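Mandelate racemase/muconate lactonizing enzyme (Polaromonas sp., PDB 2OG9) probably catalyses racemisation of mandelate or a similar acid, as a TIM-barrel enzyme of the enolase superfamily. Local coordinates at residues Q224-C227 / R228-E231; V185-D189 / G190-I194; A170-S173 / I174-G177. All coordinates share one frame; numbering follows the deposited sequence.

Contact 1: residues Q224-C227 / R228-E231; sequences QRMC and RIFE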
loop_
_atom_site.group_PDB
_atom_site.type_symbol
_atom_site.label_atom_id
_atom_site.label_comp_id
_atom_site.label_asym_id
_atom_site.label_seq_id
_atom_site.Cartn_x
_atom_site.Cartn_y
_atom_site.Cartn_z
ATOM N N GLN A 224 -9.856 -24.249 6.909
ATOM C CA GLN A 224 -10.118 -23.339 8.016
ATOM C C GLN A 224 -10.604 -24.098 9.250
ATOM O O GLN A 224 -10.109 -23.884 10.356
ATOM C CB GLN A 224 -11.173 -22.313 7.599
ATOM C CG GLN A 224 -11.342 -21.149 8.563
ATOM C CD GLN A 224 -10.165 -20.191 8.529
ATOM O OE1 GLN A 224 -9.516 -20.029 7.497
ATOM N NE2 GLN A 224 -9.898 -19.537 9.653
ATOM N N ARG A 225 -11.573 -24.987 9.050
ATOM C CA ARG A 225 -12.139 -25.773 10.146
ATOM C C ARG A 225 -11.162 -26.799 10.720
ATOM O O ARG A 225 -11.090 -26.975 11.935
ATOM C CB ARG A 225 -13.423 -26.480 9.687
ATOM C CG ARG A 225 -14.712 -25.678 9.898
ATOM C CD ARG A 225 -14.727 -24.372 9.120
ATOM N NE ARG A 225 -15.898 -23.560 9.453
ATOM C CZ ARG A 225 -17.079 -23.646 8.846
ATOM N NH1 ARG A 225 -17.262 -24.506 7.852
ATOM N NH2 ARG A 225 -18.088 -22.880 9.247
HETATM N N MSE A 226 -10.414 -27.475 9.853
HETATM C CA MSE A 226 -9.452 -28.477 10.310
HETATM C C MSE A 226 -8.287 -27.852 11.075
HETATM O O MSE A 226 -7.840 -28.402 12.083
HETATM C CB MSE A 226 -8.915 -29.288 9.130
HETATM C CG MSE A 226 -9.953 -30.192 8.485
HETATM SE SE MSE A 226 -10.747 -31.424 9.762
HETATM C CE MSE A 226 -9.442 -32.854 9.658
ATOM N N CYS A 227 -7.789 -26.713 10.601
ATOM C CA CYS A 227 -6.692 -26.054 11.298
ATOM C C CYS A 227 -7.166 -25.641 12.687
ATOM O O CYS A 227 -6.433 -25.765 13.667
ATOM C CB CYS A 227 -6.208 -24.826 10.520
ATOM S SG CYS A 227 -5.260 -25.216 9.023
ATOM N N ARG A 228 -8.403 -25.157 12.762
ATOM C CA ARG A 228 -8.990 -24.736 14.031
ATOM C C ARG A 228 -8.955 -25.890 15.034
ATOM O O ARG A 228 -8.529 -25.727 16.175
ATOM C CB ARG A 228 -10.442 -24.294 13.812
ATOM C CG ARG A 228 -11.163 -23.826 15.074
ATOM C CD ARG A 228 -10.509 -22.587 15.664
ATOM N NE ARG A 228 -10.608 -21.440 14.764
ATOM C CZ ARG A 228 -9.936 -20.303 14.928
ATOM N NH1 ARG A 228 -9.114 -20.160 15.961
ATOM N NH2 ARG A 228 -10.077 -19.313 14.053
ATOM N N ILE A 229 -9.406 -27.055 14.588
ATOM C CA ILE A 229 -9.446 -28.241 15.431
ATOM C C ILE A 229 -8.052 -28.696 15.859
ATOM O O ILE A 229 -7.848 -29.078 17.009
ATOM C CB ILE A 229 -10.155 -29.403 14.699
ATOM C CG1 ILE A 229 -11.594 -29.000 14.362
ATOM C CG2 ILE A 229 -10.146 -30.652 15.569
ATOM C CD1 ILE A 229 -12.294 -29.950 13.412
ATOM N N PHE A 230 -7.094 -28.643 14.939
ATOM C CA PHE A 230 -5.729 -29.073 15.236
ATOM C C PHE A 230 -4.941 -28.148 16.159
ATOM O O PHE A 230 -3.935 -28.564 16.730
ATOM C CB PHE A 230 -4.934 -29.269 13.938
ATOM C CG PHE A 230 -5.249 -30.548 13.211
ATOM C CD1 PHE A 230 -5.228 -31.771 13.879
ATOM C CD2 PHE A 230 -5.535 -30.535 11.849
ATOM C CE1 PHE A 230 -5.487 -32.965 13.200
ATOM C CE2 PHE A 230 -5.795 -31.719 11.159
ATOM C CZ PHE A 230 -5.770 -32.937 11.838
ATOM N N GLU A 231 -5.388 -26.903 16.309
ATOM C CA GLU A 231 -4.686 -25.933 17.153
ATOM C C GLU A 231 -4.231 -26.457 18.517
ATOM O O GLU A 231 -3.076 -26.274 18.899
ATOM C CB GLU A 231 -5.549 -24.680 17.367
ATOM C CG GLU A 231 -5.572 -23.699 16.203
ATOM C CD GLU A 231 -4.325 -22.824 16.126
ATOM O OE1 GLU A 231 -3.226 -23.351 15.852
ATOM O OE2 GLU A 231 -4.446 -21.600 16.341
#
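The aromatic ring of Phe-230 is met by selenomethionine Met-226, one helical turn earlier, the two side chains crossing at a slant. The Met-226 methyl CE comes within 4.1 Å of Phe-230 CE2, and Met-226 O, which stands obliquely to the ring, lies 3.1 Å from Phe-230 CD2. Bends at chi2 (-57°) and chi3 (-86°) fold the flexible Met-226 chain so that its methyl reaches the ring. A second flat group, the Arg-228 guanidinium, is approached obliquely by the Gln-224 amide, NE2 standing 4.4 Å from Arg-228 NH2. The polar ends of both find stronger partners on Asp-258 of the second subunit, a salt bridge from Arg-228 and a hydrogen bond from Gln-224.

The helical backbone links the same residues. Arg-228 N donates to Gln-224 O at 3.2 Å, and Phe-230 N donates to Met-226 O at 3.0 Å. Ile-229 hugs the same turn, its CG1 3.2 Å from Arg-225 O, and its branched, apolar side chain suits a helix flank facing Ile-194. Phe-230, buried, also touches Val-197 and Ile-238; an alanine here would probably open a gap between these residues and leave the Met-226 methyl without its aromatic neighbour. The Glu-231 carboxylate bonds to Thr-259 and Asp-258 of its own chain. The segment is the C-terminal part of helix 220-230, the crossover between strands 210-213 and 238-239 in a beta-alpha-beta unit of the TIM barrel: one flank packs inward, the other meets a neighbouring subunit.

Contact 2: residues V185-D189 / G190-I194; sequences VGQPD and GALDI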
loop_
_atom_site.group_PDB
_atom_site.type_symbol
_atom_site.label_atom_id
_atom_site.label_comp_id
_atom_site.label_asym_id
_atom_site.label_seq_id
_atom_site.Cartn_x
_atom_site.Cartn_y
_atom_site.Cartn_z
ATOM N N VAL A 185 -3.060 -36.801 6.253
ATOM C CA VAL A 185 -4.461 -36.493 6.522
ATOM C C VAL A 185 -5.061 -35.949 5.232
ATOM O O VAL A 185 -4.425 -36.003 4.184
ATOM C CB VAL A 185 -4.615 -35.431 7.640
ATOM C CG1 VAL A 185 -4.033 -35.959 8.943
ATOM C CG2 VAL A 185 -3.927 -34.128 7.231
ATOM N N GLY A 186 -6.281 -35.432 5.301
ATOM C CA GLY A 186 -6.898 -34.880 4.110
ATOM C C GLY A 186 -7.906 -35.784 3.427
ATOM O O GLY A 186 -8.099 -35.702 2.214
ATOM N N GLN A 187 -8.546 -36.655 4.196
ATOM C CA GLN A 187 -9.552 -37.548 3.637
ATOM C C GLN A 187 -10.931 -36.937 3.869
ATOM O O GLN A 187 -11.147 -36.225 4.850
ATOM C CB GLN A 187 -9.464 -38.928 4.293
ATOM C CG GLN A 187 -9.485 -38.900 5.809
ATOM C CD GLN A 187 -9.233 -40.266 6.416
ATOM O OE1 GLN A 187 -9.043 -40.394 7.626
ATOM N NE2 GLN A 187 -9.235 -41.298 5.577
ATOM N N PRO A 188 -11.882 -37.203 2.960
ATOM C CA PRO A 188 -13.247 -36.679 3.055
ATOM C C PRO A 188 -13.857 -36.684 4.457
ATOM O O PRO A 188 -14.639 -35.796 4.799
ATOM C CB PRO A 188 -14.010 -37.565 2.080
ATOM C CG PRO A 188 -12.998 -37.762 0.989
ATOM C CD PRO A 188 -11.734 -38.065 1.772
ATOM N N ASP A 189 -13.499 -37.672 5.270
ATOM C CA ASP A 189 -14.039 -37.761 6.624
ATOM C C ASP A 189 -13.072 -37.187 7.662
ATOM O O ASP A 189 -12.355 -37.929 8.334
ATOM C CB ASP A 189 -14.355 -39.217 6.966
ATOM C CG ASP A 189 -15.242 -39.348 8.185
ATOM O OD1 ASP A 189 -14.938 -38.714 9.217
ATOM O OD2 ASP A 189 -16.242 -40.092 8.111
ATOM N N GLY A 190 -13.072 -35.862 7.793
ATOM C CA GLY A 190 -12.190 -35.197 8.737
ATOM C C GLY A 190 -12.180 -35.772 10.140
ATOM O O GLY A 190 -11.151 -35.743 10.821
ATOM N N ALA A 191 -13.324 -36.292 10.581
ATOM C CA ALA A 191 -13.424 -36.874 11.915
ATOM C C ALA A 191 -12.426 -38.016 12.052
ATOM O O ALA A 191 -11.874 -38.238 13.128
ATOM C CB ALA A 191 -14.840 -37.382 12.164
ATOM N N LEU A 192 -12.202 -38.735 10.956
ATOM C CA LEU A 192 -11.260 -39.848 10.951
ATOM C C LEU A 192 -9.838 -39.367 11.219
ATOM O O LEU A 192 -9.145 -39.914 12.076
ATOM C CB LEU A 192 -11.306 -40.585 9.609
ATOM C CG LEU A 192 -12.172 -41.846 9.518
ATOM C CD1 LEU A 192 -11.578 -42.928 10.412
ATOM C CD2 LEU A 192 -13.607 -41.535 9.925
ATOM N N ASP A 193 -9.405 -38.345 10.485
ATOM C CA ASP A 193 -8.062 -37.811 10.673
ATOM C C ASP A 193 -7.883 -37.384 12.120
ATOM O O ASP A 193 -6.919 -37.773 12.776
ATOM C CB ASP A 193 -7.814 -36.615 9.755
ATOM C CG ASP A 193 -7.846 -36.987 8.288
ATOM O OD1 ASP A 193 -7.341 -38.072 7.940
ATOM O OD2 ASP A 193 -8.364 -36.188 7.481
ATOM N N ILE A 194 -8.822 -36.588 12.617
ATOM C CA ILE A 194 -8.756 -36.110 13.990
ATOM C C ILE A 194 -8.629 -37.282 14.959
ATOM O O ILE A 194 -7.915 -37.201 15.958
ATOM C CB ILE A 194 -10.007 -35.282 14.347
ATOM C CG1 ILE A 194 -10.129 -34.102 13.380
ATOM C CG2 ILE A 194 -9.907 -34.774 15.780
ATOM C CD1 ILE A 194 -11.304 -33.193 13.661
HETATM O O HOH W 1 -9.617 -34.148 6.211
#
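Asp-193 and the backbone of Gly-186 and Gln-187 form the polar centre of this turn. Gly-186 N donates to Asp-193 OD2 at 3.1 Å, arriving from above the carboxylate plane, 52° out of it, and Gln-187 N adds a weak bond to the same oxygen. A water donates to OD2 as well, at 2.7 Å, and with its other hydrogen to Gln-187 O. Three donors thus grip one buried oxygen, which would probably favour the ionised carboxylate. With CG anti to its carbonyl carbon (chi1 -64°), Asp-193 directs its acid back along the helix to the loop's N-H groups. Gly-186 has a positive phi of 101°, at which any side chain would press on the carbonyl of Val-185.

A second set of bonds caps helix 190-204, which follows barrel strand 181-184 through this beta-alpha loop. Asp-189 is the N-cap, and the amide of Leu-192 is shared between its backbone O (2.7 Å) and its OD1 (3.2 Å), the carboxylate oxygen again being met from above its plane. Aspartate fits here because its short acid can reach a first-turn amide and supplement the backbone carbonyl. Gly-190 N makes a weak bond to Pro-188 O, and the proline ring restricts phi at the residue before the cap.

Apolar and side-by-side contacts complete the turn. Val-185 CB packs 3.6 Å from Asp-193 CG, an apolar wall beside the acid, while its backbone pairs with Asp-213 of the adjacent strand. The Gln-187 and Asp-193 side chains run alongside each other, pointing opposite ways, with Gln-187 CG 3.1 Å from Asp-193 OD1. Outside the turn, Leu-159 touches both Gln-187 and Asp-193.

Contact 3: residues A170-S173 / I174-G177; sequences ASAS and IERG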
loop_
_atom_site.group_PDB
_atom_site.type_symbol
_atom_site.label_atom_id
_atom_site.label_comp_id
_atom_site.label_asym_id
_atom_site.label_seq_id
_atom_site.Cartn_x
_atom_site.Cartn_y
_atom_site.Cartn_z
ATOM N N ALA A 170 5.348 -46.060 14.221
ATOM C CA ALA A 170 5.839 -44.764 14.665
ATOM C C ALA A 170 6.706 -44.944 15.903
ATOM O O ALA A 170 7.829 -44.447 15.962
ATOM C CB ALA A 170 4.668 -43.840 14.972
ATOM N N SER A 171 6.180 -45.658 16.894
ATOM C CA SER A 171 6.922 -45.903 18.123
ATOM C C SER A 171 8.260 -46.567 17.799
ATOM O O SER A 171 9.259 -46.341 18.483
ATOM C CB SER A 171 6.098 -46.784 19.071
ATOM O OG SER A 171 5.618 -47.943 18.409
ATOM N N ALA A 172 8.276 -47.376 16.743
ATOM C CA ALA A 172 9.495 -48.060 16.317
ATOM C C ALA A 172 10.482 -47.047 15.744
ATOM O O ALA A 172 11.679 -47.098 16.031
ATOM C CB ALA A 172 9.165 -49.116 15.267
ATOM N N SER A 173 9.974 -46.130 14.926
ATOM C CA SER A 173 10.816 -45.105 14.323
ATOM C C SER A 173 11.438 -44.235 15.402
ATOM O O SER A 173 12.573 -43.785 15.274
ATOM C CB SER A 173 9.996 -44.241 13.364
ATOM O OG SER A 173 9.559 -45.001 12.250
ATOM N N ILE A 174 10.694 -44.006 16.475
ATOM C CA ILE A 174 11.194 -43.188 17.565
ATOM C C ILE A 174 12.328 -43.901 18.298
ATOM O O ILE A 174 13.322 -43.276 18.672
ATOM C CB ILE A 174 10.069 -42.850 18.565
ATOM C CG1 ILE A 174 8.979 -42.038 17.861
ATOM C CG2 ILE A 174 10.627 -42.068 19.737
ATOM C CD1 ILE A 174 9.473 -40.729 17.269
ATOM N N GLU A 175 12.186 -45.211 18.491
ATOM C CA GLU A 175 13.212 -45.979 19.188
ATOM C C GLU A 175 14.484 -46.098 18.353
ATOM O O GLU A 175 15.566 -46.333 18.893
ATOM C CB GLU A 175 12.689 -47.375 19.564
ATOM C CG GLU A 175 12.490 -48.338 18.402
ATOM C CD GLU A 175 11.831 -49.642 18.834
ATOM O OE1 GLU A 175 10.686 -49.589 19.336
ATOM O OE2 GLU A 175 12.454 -50.716 18.673
ATOM N N ARG A 176 14.359 -45.928 17.040
ATOM C CA ARG A 176 15.520 -46.011 16.164
ATOM C C ARG A 176 16.206 -44.648 16.029
ATOM O O ARG A 176 17.238 -44.528 15.371
ATOM C CB ARG A 176 15.119 -46.539 14.781
ATOM C CG ARG A 176 14.189 -45.624 14.021
ATOM C CD ARG A 176 13.745 -46.212 12.686
ATOM N NE ARG A 176 14.844 -46.359 11.736
ATOM C CZ ARG A 176 14.676 -46.547 10.432
ATOM N NH1 ARG A 176 13.452 -46.607 9.921
ATOM N NH2 ARG A 176 15.730 -46.679 9.637
ATOM N N GLY A 177 15.629 -43.620 16.644
ATOM C CA GLY A 177 16.247 -42.306 16.587
ATOM C C GLY A 177 15.549 -41.194 15.821
ATOM O O GLY A 177 16.058 -40.075 15.788
#
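Ile-174 folds back on Ala-170 in the last turns of helix 163-175, which ends in a Schellman motif at Gly-177. Ile-174 N donates to Ala-170 O at 2.9 Å, nearly along the C=O axis, and Glu-175 N follows to Ser-171 O at 3.1 Å.

The side chains differ chiefly in their first torsion. Ile-174 keeps CG1 beside its backbone N (chi1 -62°), which lays that carbon 3.3 Å from Ala-170 O; its branched flank suits the packing on Ile-181 and Val-208. Glu-175 instead takes the crowded position, CG between backbone N and carbonyl carbon (chi1 71°), and its extended chain runs alongside Ala-172, OE1 3.6 Å from Ala-172 CA. Arg-176 has a like first torsion, with CD 3.5 Å from Ser-173 CA. Both placements are doubtful in detail, because the CG atoms of Glu-175 and Arg-176 sit too near carbonyl oxygens to be placed with confidence.

The serine hydroxyls bond to partners elsewhere: Ser-171 to the carbonyls of Met-167 and Val-168, and buried Ser-173 to Asn-169 O, Asn-153 and Ser-155, so its polar group is satisfied inside the protein. Glycine fits the terminus because its phi of 113° would press a CB against the carbonyl of Arg-176, and Gly-177 N donates to Ile-174 O at 3.1 Å.

Overall arrangement
Along the chain, contact 3 comes first, at the end of helix 163-175, before strand 181-184. Contact 2 follows directly after that strand, closing the short loop that leads into helix 190-204. Contact 1 lies later, at the end of helix 220-230, beyond strand 210-213. The three run in series, neither nested nor crossing, and all belong to the barrel domain. Contacts 1 and 2, with centres 12 Å apart, touch where the two consecutive barrel helices pack: Ile-229 CG2 lies 3.4 Å from Ile-194 CD1, and Met-226 reaches Gly-190 and Asp-193. Contact 3 stands apart, its nearest atoms about 13 Å from contact 2.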